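Local structure of major centromere autoantigen B (Homo sapiens, 1HLV) at residues Glu30-Phe35 against Ser40-Ile45; Lys70-Asp75 against Asn120-Arg125. The protein binds the CENP-B box DNA of centromeres through two helix-turn-helix regions and kinks the duplex. All blocks are in the same frame, centred on the assembly; numbering follows the deposited sequence.

How the contacts relate
The two contacts follow one another along the chain, contact 1 closing before contact 2 opens, and they lie on opposite sides of the chain's centre. Their centres are 32 Å apart and their nearest atoms about 14 Å, without touching. Contact 1 joins helices 28-35 and 39-47 in the CENP-B N-terminal DNA-binding domain; contact 2 sets the loop that follows helix 49-59 against residues 120-125 of helix 120-129, part of the Tc5 transposase-type DNA-binding domain. No helix is common to both. What they share is the DNA: strand A is held at both, strand B also at contact 1, consistent with two helix-turn-helix regions reading separate parts of the CENP-B box.

Contact 1: Glu30-Phe35 against Ser40-Ile45; sequences EIARRF and STLSTI. With nucleotides of chain B; nucleotides of chain A.
Leu42 meets Ile31 and Ala32 through aliphatic atoms, and beside this joint the guanidinium of Arg34 takes Glu30 OE2 at its edge, only 8° out of plane. That carboxylate oxygen is shared: Arg33 NH1 makes a second salt bridge, 2.6 Å from Glu30 OE2, so one acid ties two arginines along the outer side of helix 28-35. The contact itself is the inner joint of a helix-turn-helix, in which helix 28-35 backs the recognition helix 39-47. With CG anti to its backbone N (chi1 172°), Leu42 puts CD2 4.1 Å from Ala32 CB, and the same methyl reaches Ile31 CB at 4.2 Å. Ile16 of helix 10-22 also packs on Leu42, so that helix borders this joint as well. Beyond Leu42, the hydroxyls of the recognition helix serve the DNA. Thr41 OG1 donates to the DC15 phosphate of chain B, and Ser43 OG donates to that of DT4 in chain A, so both strands bordering the major groove are held. Ser40, at the start of the segment, addresses a base, its OG donating to N7 of DG16 in chain B at 2.6 Å.

Contact 2: Lys70-Asp75 against Asn120-Arg125; sequences KLSPYD and NGWLDR. With nucleotides of chain A.
Ser72, Tyr74 and Trp122 converge on one phosphate oxygen, OP1 of DC15 in chain A. Ser72 OG donates a hydrogen bond of 2.6 Å to DC15 OP1 of chain A, Trp122 CD1 lies 3.2 Å from this same OP1 with the oxygen in the indole plane, and Tyr74 CD1 approaches obliquely. Beside the phosphate the two rings form an offset edge-to-face pair, the edge of Tyr74 turned toward the face of the Trp122 five-membered ring, with the ring centroids 5.6 Å apart and the planes at 75°. Pro73 CG sits over the centre of one Tyr74 face, while Phe116 meets both aromatic rings edge-to-face. At its far end Tyr74 OH donates to DG16 OP1 of chain A at 2.8 Å, so the loop spans two successive phosphates. Its backbone makes a type I turn from Ser72 to Asp75, with Tyr74 as the N-cap residue of helix 75-88. This loop thus grips the DNA backbone together with helix 120-129, probably the recognition helix of the second helix-turn-helix region, which also reads the major groove. Without a side chain, Gly121 can bring its backbone N to DG17 N7 of chain A at 3.1 Å, with an N-H...N7 angle of 155°. One turn on, the Arg125 guanidinium has Gly121 O over one face, toward the rim, and DC15 C5 of chain A over the centre of the other, and Arg125 NH1 makes a weak bond of 3.3 Å to DC15 OP2.

Contact 1: Glu30-Phe35 against Ser40-Ile45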
ATOM      1  N   GLU C  30      20.337  16.262  11.083  1.00 50.16           N
ATOM      2  CA  GLU C  30      19.562  17.498  11.070  1.00 50.22           C
ATOM      3  C   GLU C  30      18.177  17.215  10.505  1.00 49.21           C
ATOM      4  O   GLU C  30      17.168  17.667  11.053  1.00 48.09           O
ATOM      5  CB  GLU C  30      20.269  18.566  10.224  1.00 51.90           C
ATOM      6  CG  GLU C  30      19.493  19.872  10.032  1.00 52.36           C
ATOM      7  CD  GLU C  30      18.809  20.363  11.302  1.00 54.26           C
ATOM      8  OE1 GLU C  30      19.364  20.166  12.409  1.00 54.70           O
ATOM      9  OE2 GLU C  30      17.713  20.957  11.187  1.00 54.38           O
ATOM     10  N   ILE C  31      18.125  16.465   9.411  1.00 47.75           N
ATOM     11  CA  ILE C  31      16.840  16.129   8.816  1.00 48.49           C
ATOM     12  C   ILE C  31      16.030  15.244   9.770  1.00 47.79           C
ATOM     13  O   ILE C  31      14.820  15.430   9.924  1.00 47.19           O
ATOM     14  CB  ILE C  31      17.027  15.436   7.461  1.00 48.44           C
ATOM     15  CG1 ILE C  31      17.723  16.407   6.500  1.00 48.99           C
ATOM     16  CG2 ILE C  31      15.679  14.990   6.913  1.00 45.50           C
ATOM     17  CD1 ILE C  31      17.876  15.897   5.084  1.00 51.12           C
ATOM     18  N   ALA C  32      16.697  14.301  10.427  1.00 46.45           N
ATOM     19  CA  ALA C  32      16.014  13.437  11.379  1.00 47.68           C
ATOM     20  C   ALA C  32      15.380  14.296  12.477  1.00 48.38           C
ATOM     21  O   ALA C  32      14.263  14.029  12.925  1.00 48.31           O
ATOM     22  CB  ALA C  32      16.994  12.442  11.996  1.00 46.38           C
ATOM     23  N   ARG C  33      16.098  15.329  12.905  1.00 49.19           N
ATOM     24  CA  ARG C  33      15.591  16.208  13.949  1.00 50.46           C
ATOM     25  C   ARG C  33      14.343  16.942  13.486  1.00 50.13           C
ATOM     26  O   ARG C  33      13.362  17.033  14.224  1.00 51.26           O
ATOM     27  CB  ARG C  33      16.641  17.239  14.362  1.00 51.48           C
ATOM     28  CG  ARG C  33      16.164  18.129  15.502  1.00 52.65           C
ATOM     29  CD  ARG C  33      16.918  19.453  15.564  1.00 55.15           C
ATOM     30  NE  ARG C  33      16.013  20.592  15.419  1.00 56.34           N
ATOM     31  CZ  ARG C  33      15.605  21.088  14.255  1.00 58.71           C
ATOM     32  NH1 ARG C  33      16.025  20.551  13.118  1.00 61.34           N
ATOM     33  NH2 ARG C  33      14.764  22.115  14.223  1.00 59.30           N
ATOM     34  N   ARG C  34      14.387  17.470  12.267  1.00 49.42           N
ATOM     35  CA  ARG C  34      13.257  18.199  11.709  1.00 49.04           C
ATOM     36  C   ARG C  34      11.967  17.393  11.716  1.00 48.24           C
ATOM     37  O   ARG C  34      10.881  17.958  11.831  1.00 48.39           O
ATOM     38  CB  ARG C  34      13.555  18.627  10.278  1.00 49.90           C
ATOM     39  CG  ARG C  34      14.671  19.629  10.155  1.00 52.59           C
ATOM     40  CD  ARG C  34      14.801  20.087   8.721  1.00 54.96           C
ATOM     41  NE  ARG C  34      15.817  21.120   8.584  1.00 57.33           N
ATOM     42  CZ  ARG C  34      15.995  21.841   7.485  1.00 59.43           C
ATOM     43  NH1 ARG C  34      15.219  21.636   6.424  1.00 58.58           N
ATOM     44  NH2 ARG C  34      16.938  22.774   7.452  1.00 60.30           N
ATOM     45  N   PHE C  35      12.083  16.078  11.571  1.00 46.76           N
ATOM     46  CA  PHE C  35      10.905  15.227  11.572  1.00 44.85           C
ATOM     47  C   PHE C  35      10.749  14.518  12.891  1.00 44.84           C
ATOM     48  O   PHE C  35       9.808  13.753  13.085  1.00 44.72           O
ATOM     49  CB  PHE C  35      10.962  14.219  10.425  1.00 43.50           C
ATOM     50  CG  PHE C  35      10.827  14.853   9.081  1.00 42.55           C
ATOM     51  CD1 PHE C  35      11.953  15.218   8.353  1.00 41.57           C
ATOM     52  CD2 PHE C  35       9.570  15.161   8.574  1.00 42.32           C
ATOM     53  CE1 PHE C  35      11.832  15.884   7.143  1.00 41.00           C
ATOM     54  CE2 PHE C  35       9.435  15.831   7.359  1.00 42.67           C
ATOM     55  CZ  PHE C  35      10.570  16.193   6.643  1.00 42.86           C
ATOM     56  N   SER C  40      18.473   6.540  13.065  1.00 43.04           N
ATOM     57  CA  SER C  40      18.373   5.127  12.734  1.00 42.64           C
ATOM     58  C   SER C  40      17.151   4.934  11.819  1.00 42.71           C
ATOM     59  O   SER C  40      17.226   4.273  10.783  1.00 42.60           O
ATOM     60  CB  SER C  40      18.182   4.333  14.027  1.00 42.73           C
ATOM     61  OG  SER C  40      18.048   2.955  13.769  1.00 46.05           O
ATOM     62  N   THR C  41      16.026   5.529  12.215  1.00 40.70           N
ATOM     63  CA  THR C  41      14.794   5.438  11.449  1.00 38.68           C
ATOM     64  C   THR C  41      14.915   6.113  10.082  1.00 39.04           C
ATOM     65  O   THR C  41      14.389   5.608   9.089  1.00 40.03           O
ATOM     66  CB  THR C  41      13.619   6.068  12.230  1.00 38.33           C
ATOM     67  OG1 THR C  41      13.422   5.341  13.449  1.00 35.94           O
ATOM     68  CG2 THR C  41      12.334   6.037  11.403  1.00 35.44           C
ATOM     69  N   LEU C  42      15.604   7.252  10.026  1.00 39.44           N
ATOM     70  CA  LEU C  42      15.779   7.964   8.756  1.00 38.53           C
ATOM     71  C   LEU C  42      16.592   7.133   7.761  1.00 39.01           C
ATOM     72  O   LEU C  42      16.275   7.085   6.562  1.00 37.05           O
ATOM     73  CB  LEU C  42      16.476   9.304   8.981  1.00 37.07           C
ATOM     74  CG  LEU C  42      16.889  10.055   7.709  1.00 38.31           C
ATOM     75  CD1 LEU C  42      15.679  10.334   6.810  1.00 33.95           C
ATOM     76  CD2 LEU C  42      17.577  11.352   8.110  1.00 37.34           C
ATOM     77  N   SER C  43      17.640   6.484   8.261  1.00 38.28           N
ATOM     78  CA  SER C  43      18.487   5.654   7.416  1.00 39.27           C
ATOM     79  C   SER C  43      17.680   4.519   6.789  1.00 39.44           C
ATOM     80  O   SER C  43      17.721   4.306   5.572  1.00 37.74           O
ATOM     81  CB  SER C  43      19.638   5.064   8.230  1.00 40.20           C
ATOM     82  OG  SER C  43      20.510   6.078   8.696  1.00 45.26           O
ATOM     83  N   THR C  44      16.938   3.790   7.617  1.00 40.06           N
ATOM     84  CA  THR C  44      16.161   2.688   7.086  1.00 39.91           C
ATOM     85  C   THR C  44      15.103   3.179   6.095  1.00 37.97           C
ATOM     86  O   THR C  44      14.806   2.488   5.122  1.00 37.41           O
ATOM     87  CB  THR C  44      15.565   1.814   8.222  1.00 40.53           C
ATOM     88  OG1 THR C  44      14.282   1.318   7.830  1.00 45.06           O
ATOM     89  CG2 THR C  44      15.469   2.585   9.497  1.00 42.69           C
ATOM     90  N   ILE C  45      14.562   4.377   6.306  1.00 35.98           N
ATOM     91  CA  ILE C  45      13.594   4.923   5.356  1.00 35.69           C
ATOM     92  C   ILE C  45      14.302   5.169   4.016  1.00 37.80           C
ATOM     93  O   ILE C  45      13.797   4.804   2.947  1.00 36.55           O
ATOM     94  CB  ILE C  45      13.005   6.265   5.836  1.00 35.98           C
ATOM     95  CG1 ILE C  45      12.039   6.028   7.005  1.00 36.78           C
ATOM     96  CG2 ILE C  45      12.313   6.974   4.676  1.00 31.41           C
ATOM     97  CD1 ILE C  45      11.398   7.306   7.548  1.00 37.05           C
TER
ATOM     98  P    DC B  15      10.760   4.679  15.701  1.00 39.83           P
ATOM     99  OP1  DC B  15       9.860   5.061  16.821  1.00 39.51           O
ATOM    100  OP2  DC B  15      11.083   5.679  14.649  1.00 39.06           O
ATOM    101  O5'  DC B  15      12.097   4.095  16.336  1.00 39.34           O
ATOM    102  C5'  DC B  15      12.033   3.209  17.448  1.00 39.20           C
ATOM    103  C4'  DC B  15      13.401   2.645  17.753  1.00 40.76           C
ATOM    104  O4'  DC B  15      13.785   1.640  16.781  1.00 41.09           O
ATOM    105  C3'  DC B  15      14.540   3.664  17.767  1.00 41.92           C
ATOM    106  O3'  DC B  15      15.463   3.275  18.782  1.00 45.53           O
ATOM    107  C2'  DC B  15      15.197   3.449  16.413  1.00 39.57           C
ATOM    108  C1'  DC B  15      15.084   1.941  16.296  1.00 36.83           C
ATOM    109  N1   DC B  15      15.225   1.350  14.952  1.00 32.31           N
ATOM    110  C2   DC B  15      15.480  -0.025  14.861  1.00 31.11           C
ATOM    111  O2   DC B  15      15.586  -0.683  15.907  1.00 30.89           O
ATOM    112  N3   DC B  15      15.600  -0.601  13.642  1.00 29.66           N
ATOM    113  C4   DC B  15      15.475   0.143  12.537  1.00 30.48           C
ATOM    114  N4   DC B  15      15.583  -0.473  11.351  1.00 27.34           N
ATOM    115  C5   DC B  15      15.227   1.549  12.599  1.00 30.18           C
ATOM    116  C6   DC B  15      15.110   2.105  13.819  1.00 32.36           C
TER
ATOM    117  P    DT A   4      22.707   7.783   6.353  1.00 43.93           P
ATOM    118  OP1  DT A   4      22.511   8.162   4.928  1.00 41.32           O
ATOM    119  OP2  DT A   4      21.669   8.126   7.359  1.00 43.27           O
ATOM    120  O5'  DT A   4      22.985   6.223   6.394  1.00 43.37           O
ATOM    121  C5'  DT A   4      24.234   5.744   5.924  1.00 42.02           C
ATOM    122  C4'  DT A   4      24.466   4.320   6.361  1.00 41.23           C
ATOM    123  O4'  DT A   4      24.805   4.244   7.767  1.00 39.23           O
ATOM    124  C3'  DT A   4      23.287   3.377   6.137  1.00 41.86           C
ATOM    125  O3'  DT A   4      23.761   2.236   5.432  1.00 43.33           O
ATOM    126  C2'  DT A   4      22.837   3.015   7.547  1.00 40.88           C
ATOM    127  C1'  DT A   4      24.114   3.160   8.359  1.00 38.66           C
ATOM    128  N1   DT A   4      23.940   3.468   9.797  1.00 35.62           N
ATOM    129  C2   DT A   4      24.513   2.618  10.720  1.00 36.08           C
ATOM    130  O2   DT A   4      25.120   1.602  10.409  1.00 38.74           O
ATOM    131  N3   DT A   4      24.350   2.999  12.030  1.00 30.96           N
ATOM    132  C4   DT A   4      23.683   4.114  12.497  1.00 32.13           C
ATOM    133  O4   DT A   4      23.642   4.347  13.705  1.00 31.79           O
ATOM    134  C5   DT A   4      23.079   4.940  11.482  1.00 33.68           C
ATOM    135  C7   DT A   4      22.297   6.146  11.906  1.00 33.26           C
ATOM    136  C6   DT A   4      23.239   4.584  10.197  1.00 35.19           C
TER
ATOM    137  P    DG B  16      15.710   4.222  20.054  1.00 47.72           P
ATOM    138  OP1  DG B  16      14.448   4.271  20.834  1.00 47.96           O
ATOM    139  OP2  DG B  16      16.338   5.485  19.590  1.00 47.83           O
ATOM    140  O5'  DG B  16      16.797   3.409  20.882  1.00 48.05           O
ATOM    141  C5'  DG B  16      16.443   2.197  21.543  1.00 47.70           C
ATOM    142  C4'  DG B  16      17.568   1.192  21.438  1.00 47.98           C
ATOM    143  O4'  DG B  16      17.651   0.647  20.100  1.00 47.44           O
ATOM    144  C3'  DG B  16      18.965   1.713  21.769  1.00 50.18           C
ATOM    145  O3'  DG B  16      19.661   0.684  22.481  1.00 55.99           O
ATOM    146  C2'  DG B  16      19.589   1.926  20.398  1.00 47.08           C
ATOM    147  C1'  DG B  16      18.975   0.790  19.593  1.00 43.79           C
ATOM    148  N9   DG B  16      18.871   1.020  18.153  1.00 39.18           N
ATOM    149  C8   DG B  16      18.478   2.183  17.532  1.00 36.28           C
ATOM    150  N7   DG B  16      18.414   2.072  16.232  1.00 34.85           N
ATOM    151  C5   DG B  16      18.798   0.761  15.974  1.00 33.09           C
ATOM    152  C6   DG B  16      18.910   0.064  14.746  1.00 31.90           C
ATOM    153  O6   DG B  16      18.662   0.467  13.606  1.00 31.87           O
ATOM    154  N1   DG B  16      19.361  -1.238  14.933  1.00 33.14           N
ATOM    155  C2   DG B  16      19.661  -1.804  16.147  1.00 34.97           C
ATOM    156  N2   DG B  16      20.112  -3.075  16.105  1.00 34.94           N
ATOM    157  N3   DG B  16      19.538  -1.172  17.309  1.00 33.26           N
ATOM    158  C4   DG B  16      19.108   0.101  17.147  1.00 35.52           C
TER

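Contact 2: Lys70-Asp75 against Asn120-Arg125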
ATOM      1  N   LYS C  70       1.817  -4.392   3.769  1.00 35.43           N
ATOM      2  CA  LYS C  70       1.446  -5.775   4.020  1.00 35.04           C
ATOM      3  C   LYS C  70       0.568  -6.283   2.879  1.00 33.74           C
ATOM      4  O   LYS C  70      -0.279  -5.560   2.363  1.00 33.79           O
ATOM      5  CB  LYS C  70       0.708  -5.892   5.352  1.00 34.76           C
ATOM      6  CG  LYS C  70       0.315  -7.318   5.686  1.00 36.33           C
ATOM      7  CD  LYS C  70       0.384  -7.585   7.174  1.00 35.33           C
ATOM      8  CE  LYS C  70      -0.412  -8.823   7.501  1.00 36.78           C
ATOM      9  NZ  LYS C  70       0.445 -10.033   7.396  1.00 36.65           N
ATOM     10  N   LEU C  71       0.788  -7.528   2.482  1.00 33.31           N
ATOM     11  CA  LEU C  71       0.031  -8.126   1.394  1.00 35.14           C
ATOM     12  C   LEU C  71      -0.925  -9.189   1.906  1.00 35.01           C
ATOM     13  O   LEU C  71      -0.758  -9.719   3.008  1.00 33.59           O
ATOM     14  CB  LEU C  71       0.975  -8.774   0.370  1.00 34.96           C
ATOM     15  CG  LEU C  71       2.126  -7.941  -0.210  1.00 36.03           C
ATOM     16  CD1 LEU C  71       2.906  -8.799  -1.206  1.00 32.82           C
ATOM     17  CD2 LEU C  71       1.585  -6.672  -0.889  1.00 32.35           C
ATOM     18  N   SER C  72      -1.931  -9.488   1.091  1.00 34.83           N
ATOM     19  CA  SER C  72      -2.909 -10.511   1.420  1.00 35.06           C
ATOM     20  C   SER C  72      -2.329 -11.798   0.878  1.00 34.71           C
ATOM     21  O   SER C  72      -1.649 -11.779  -0.143  1.00 35.47           O
ATOM     22  CB  SER C  72      -4.236 -10.221   0.720  1.00 35.63           C
ATOM     23  OG  SER C  72      -4.959 -11.417   0.464  1.00 37.28           O
ATOM     24  N   PRO C  73      -2.575 -12.933   1.552  1.00 33.88           N
ATOM     25  CA  PRO C  73      -2.018 -14.183   1.021  1.00 32.80           C
ATOM     26  C   PRO C  73      -2.602 -14.510  -0.363  1.00 32.77           C
ATOM     27  O   PRO C  73      -2.101 -15.398  -1.059  1.00 32.89           O
ATOM     28  CB  PRO C  73      -2.376 -15.218   2.097  1.00 30.46           C
ATOM     29  CG  PRO C  73      -3.640 -14.667   2.700  1.00 32.78           C
ATOM     30  CD  PRO C  73      -3.351 -13.170   2.784  1.00 33.63           C
ATOM     31  N   TYR C  74      -3.642 -13.778  -0.764  1.00 31.92           N
ATOM     32  CA  TYR C  74      -4.272 -13.975  -2.073  1.00 30.78           C
ATOM     33  C   TYR C  74      -3.838 -12.881  -3.028  1.00 31.23           C
ATOM     34  O   TYR C  74      -4.508 -12.621  -4.044  1.00 29.36           O
ATOM     35  CB  TYR C  74      -5.799 -13.940  -1.950  1.00 32.57           C
ATOM     36  CG  TYR C  74      -6.337 -14.851  -0.877  1.00 33.90           C
ATOM     37  CD1 TYR C  74      -7.188 -14.367   0.114  1.00 33.16           C
ATOM     38  CD2 TYR C  74      -5.974 -16.193  -0.839  1.00 34.15           C
ATOM     39  CE1 TYR C  74      -7.660 -15.196   1.117  1.00 35.72           C
ATOM     40  CE2 TYR C  74      -6.439 -17.029   0.154  1.00 36.70           C
ATOM     41  CZ  TYR C  74      -7.284 -16.531   1.128  1.00 36.13           C
ATOM     42  OH  TYR C  74      -7.761 -17.384   2.091  1.00 36.85           O
ATOM     43  N   ASP C  75      -2.714 -12.243  -2.702  1.00 31.02           N
ATOM     44  CA  ASP C  75      -2.180 -11.157  -3.521  1.00 30.24           C
ATOM     45  C   ASP C  75      -2.120 -11.451  -5.017  1.00 29.32           C
ATOM     46  O   ASP C  75      -2.363 -10.565  -5.832  1.00 29.11           O
ATOM     47  CB  ASP C  75      -0.787 -10.747  -3.036  1.00 31.38           C
ATOM     48  CG  ASP C  75      -0.239  -9.548  -3.798  1.00 34.09           C
ATOM     49  OD1 ASP C  75       0.619  -9.748  -4.691  1.00 33.75           O
ATOM     50  OD2 ASP C  75      -0.685  -8.404  -3.521  1.00 34.07           O
ATOM     51  N   ASN C 120     -16.349 -12.155   3.499  1.00 38.99           N
ATOM     52  CA  ASN C 120     -16.746 -10.774   3.738  1.00 39.11           C
ATOM     53  C   ASN C 120     -15.536  -9.977   4.218  1.00 38.06           C
ATOM     54  O   ASN C 120     -15.307  -8.859   3.767  1.00 38.04           O
ATOM     55  CB  ASN C 120     -17.861 -10.691   4.792  1.00 37.88           C
ATOM     56  CG  ASN C 120     -19.128 -11.410   4.368  1.00 37.71           C
ATOM     57  OD1 ASN C 120     -19.451 -11.485   3.186  1.00 38.82           O
ATOM     58  ND2 ASN C 120     -19.863 -11.925   5.342  1.00 37.42           N
ATOM     59  N   GLY C 121     -14.773 -10.562   5.136  1.00 37.15           N
ATOM     60  CA  GLY C 121     -13.600  -9.888   5.661  1.00 36.84           C
ATOM     61  C   GLY C 121     -12.615  -9.547   4.562  1.00 37.44           C
ATOM     62  O   GLY C 121     -12.141  -8.416   4.452  1.00 37.30           O
ATOM     63  N   TRP C 122     -12.311 -10.539   3.739  1.00 38.15           N
ATOM     64  CA  TRP C 122     -11.388 -10.345   2.641  1.00 37.80           C
ATOM     65  C   TRP C 122     -11.877  -9.274   1.672  1.00 38.85           C
ATOM     66  O   TRP C 122     -11.115  -8.384   1.283  1.00 41.27           O
ATOM     67  CB  TRP C 122     -11.189 -11.647   1.862  1.00 35.06           C
ATOM     68  CG  TRP C 122     -10.499 -11.394   0.566  1.00 31.75           C
ATOM     69  CD1 TRP C 122      -9.163 -11.185   0.373  1.00 29.95           C
ATOM     70  CD2 TRP C 122     -11.127 -11.167  -0.699  1.00 30.56           C
ATOM     71  NE1 TRP C 122      -8.924 -10.832  -0.930  1.00 30.25           N
ATOM     72  CE2 TRP C 122     -10.111 -10.812  -1.611  1.00 28.29           C
ATOM     73  CE3 TRP C 122     -12.454 -11.224  -1.149  1.00 29.13           C
ATOM     74  CZ2 TRP C 122     -10.376 -10.511  -2.947  1.00 29.68           C
ATOM     75  CZ3 TRP C 122     -12.720 -10.924  -2.484  1.00 27.51           C
ATOM     76  CH2 TRP C 122     -11.685 -10.571  -3.365  1.00 30.06           C
ATOM     77  N   LEU C 123     -13.144  -9.368   1.274  1.00 38.82           N
ATOM     78  CA  LEU C 123     -13.708  -8.421   0.317  1.00 38.42           C
ATOM     79  C   LEU C 123     -13.690  -7.009   0.851  1.00 38.38           C
ATOM     80  O   LEU C 123     -13.310  -6.081   0.148  1.00 38.23           O
ATOM     81  CB  LEU C 123     -15.138  -8.820  -0.051  1.00 39.67           C
ATOM     82  CG  LEU C 123     -15.846  -7.937  -1.082  1.00 40.68           C
ATOM     83  CD1 LEU C 123     -15.021  -7.824  -2.349  1.00 40.67           C
ATOM     84  CD2 LEU C 123     -17.201  -8.538  -1.391  1.00 41.64           C
ATOM     85  N   ASP C 124     -14.095  -6.846   2.105  1.00 38.95           N
ATOM     86  CA  ASP C 124     -14.109  -5.530   2.713  1.00 38.79           C
ATOM     87  C   ASP C 124     -12.685  -4.972   2.734  1.00 39.47           C
ATOM     88  O   ASP C 124     -12.438  -3.853   2.280  1.00 39.65           O
ATOM     89  CB  ASP C 124     -14.665  -5.602   4.130  1.00 36.22           C
ATOM     90  CG  ASP C 124     -14.759  -4.240   4.778  1.00 37.22           C
ATOM     91  OD1 ASP C 124     -14.307  -4.095   5.933  1.00 36.57           O
ATOM     92  OD2 ASP C 124     -15.285  -3.311   4.129  1.00 36.46           O
ATOM     93  N   ARG C 125     -11.744  -5.757   3.254  1.00 39.80           N
ATOM     94  CA  ARG C 125     -10.351  -5.324   3.310  1.00 38.93           C
ATOM     95  C   ARG C 125      -9.815  -4.976   1.933  1.00 39.61           C
ATOM     96  O   ARG C 125      -9.105  -3.991   1.772  1.00 38.50           O
ATOM     97  CB  ARG C 125      -9.484  -6.404   3.917  1.00 37.77           C
ATOM     98  CG  ARG C 125      -9.388  -6.328   5.401  1.00 36.96           C
ATOM     99  CD  ARG C 125      -8.786  -7.604   5.928  1.00 38.17           C
ATOM    100  NE  ARG C 125      -9.593  -8.066   7.036  1.00 40.82           N
ATOM    101  CZ  ARG C 125     -10.227  -9.227   7.073  1.00 41.53           C
ATOM    102  NH1 ARG C 125     -10.149 -10.083   6.058  1.00 39.27           N
ATOM    103  NH2 ARG C 125     -10.978  -9.505   8.125  1.00 40.86           N
TER
ATOM    104  P    DC A  15      -6.753 -11.035   3.630  1.00 34.42           P
ATOM    105  OP1  DC A  15      -6.707 -11.704   2.309  1.00 36.14           O
ATOM    106  OP2  DC A  15      -7.658  -9.873   3.838  1.00 34.11           O
ATOM    107  O5'  DC A  15      -7.062 -12.090   4.769  1.00 33.45           O
ATOM    108  C5'  DC A  15      -6.145 -13.133   5.044  1.00 35.52           C
ATOM    109  C4'  DC A  15      -6.779 -14.126   5.981  1.00 38.68           C
ATOM    110  O4'  DC A  15      -6.600 -13.666   7.348  1.00 39.26           O
ATOM    111  C3'  DC A  15      -8.283 -14.210   5.737  1.00 39.27           C
ATOM    112  O3'  DC A  15      -8.737 -15.465   5.265  1.00 40.58           O
ATOM    113  C2'  DC A  15      -8.926 -13.872   7.067  1.00 41.37           C
ATOM    114  C1'  DC A  15      -7.799 -13.800   8.085  1.00 39.92           C
ATOM    115  N1   DC A  15      -7.979 -12.577   8.879  1.00 40.84           N
ATOM    116  C2   DC A  15      -8.334 -12.681  10.229  1.00 40.83           C
ATOM    117  O2   DC A  15      -8.365 -13.798  10.753  1.00 43.10           O
ATOM    118  N3   DC A  15      -8.626 -11.557  10.925  1.00 40.79           N
ATOM    119  C4   DC A  15      -8.541 -10.364  10.326  1.00 41.62           C
ATOM    120  N4   DC A  15      -8.862  -9.278  11.037  1.00 42.38           N
ATOM    121  C5   DC A  15      -8.126 -10.229   8.968  1.00 40.71           C
ATOM    122  C6   DC A  15      -7.853 -11.349   8.291  1.00 40.08           C
ATOM    123  P    DG A  16     -10.150 -15.532   4.507  1.00 40.61           P
ATOM    124  OP1  DG A  16     -10.031 -16.403   3.314  1.00 40.44           O
ATOM    125  OP2  DG A  16     -10.617 -14.132   4.341  1.00 40.23           O
ATOM    126  O5'  DG A  16     -11.084 -16.232   5.585  1.00 39.68           O
ATOM    127  C5'  DG A  16     -10.605 -17.346   6.334  1.00 39.34           C
ATOM    128  C4'  DG A  16     -11.569 -17.667   7.446  1.00 41.26           C
ATOM    129  O4'  DG A  16     -11.561 -16.587   8.412  1.00 40.30           O
ATOM    130  C3'  DG A  16     -13.014 -17.806   6.973  1.00 40.05           C
ATOM    131  O3'  DG A  16     -13.671 -18.798   7.771  1.00 40.90           O
ATOM    132  C2'  DG A  16     -13.590 -16.423   7.219  1.00 39.86           C
ATOM    133  C1'  DG A  16     -12.833 -15.958   8.457  1.00 39.75           C
ATOM    134  N9   DG A  16     -12.602 -14.519   8.522  1.00 39.72           N
ATOM    135  C8   DG A  16     -12.345 -13.668   7.474  1.00 38.70           C
ATOM    136  N7   DG A  16     -12.166 -12.431   7.852  1.00 38.66           N
ATOM    137  C5   DG A  16     -12.321 -12.468   9.232  1.00 39.16           C
ATOM    138  C6   DG A  16     -12.250 -11.425  10.197  1.00 39.93           C
ATOM    139  O6   DG A  16     -12.044 -10.222  10.018  1.00 39.86           O
ATOM    140  N1   DG A  16     -12.465 -11.905  11.484  1.00 40.41           N
ATOM    141  C2   DG A  16     -12.727 -13.212  11.804  1.00 40.32           C
ATOM    142  N2   DG A  16     -12.905 -13.475  13.098  1.00 41.76           N
ATOM    143  N3   DG A  16     -12.806 -14.189  10.918  1.00 40.70           N
ATOM    144  C4   DG A  16     -12.592 -13.748   9.659  1.00 40.13           C
ATOM    145  P    DG A  17     -14.872 -19.665   7.146  1.00 41.67           P
ATOM    146  OP1  DG A  17     -14.728 -21.033   7.710  1.00 40.87           O
ATOM    147  OP2  DG A  17     -14.954 -19.474   5.676  1.00 39.45           O
ATOM    148  O5'  DG A  17     -16.167 -18.981   7.759  1.00 42.33           O
ATOM    149  C5'  DG A  17     -16.313 -18.833   9.165  1.00 44.62           C
ATOM    150  C4'  DG A  17     -17.286 -17.716   9.457  1.00 47.66           C
ATOM    151  O4'  DG A  17     -16.634 -16.425   9.412  1.00 48.20           O
ATOM    152  C3'  DG A  17     -18.451 -17.629   8.463  1.00 49.16           C
ATOM    153  O3'  DG A  17     -19.635 -17.280   9.172  1.00 50.68           O
ATOM    154  C2'  DG A  17     -18.070 -16.445   7.597  1.00 47.90           C
ATOM    155  C1'  DG A  17     -17.479 -15.567   8.674  1.00 47.83           C
ATOM    156  N9   DG A  17     -16.724 -14.394   8.258  1.00 46.43           N
ATOM    157  C8   DG A  17     -16.260 -14.081   7.003  1.00 46.08           C
ATOM    158  N7   DG A  17     -15.678 -12.915   6.951  1.00 45.96           N
ATOM    159  C5   DG A  17     -15.748 -12.443   8.255  1.00 44.50           C
ATOM    160  C6   DG A  17     -15.298 -11.223   8.814  1.00 43.48           C
ATOM    161  O6   DG A  17     -14.728 -10.283   8.252  1.00 43.00           O
ATOM    162  N1   DG A  17     -15.576 -11.153  10.175  1.00 43.98           N
ATOM    163  C2   DG A  17     -16.208 -12.131  10.905  1.00 44.94           C
ATOM    164  N2   DG A  17     -16.376 -11.884  12.217  1.00 42.17           N
ATOM    165  N3   DG A  17     -16.640 -13.267  10.392  1.00 44.14           N
ATOM    166  C4   DG A  17     -16.378 -13.353   9.072  1.00 44.85           C
TER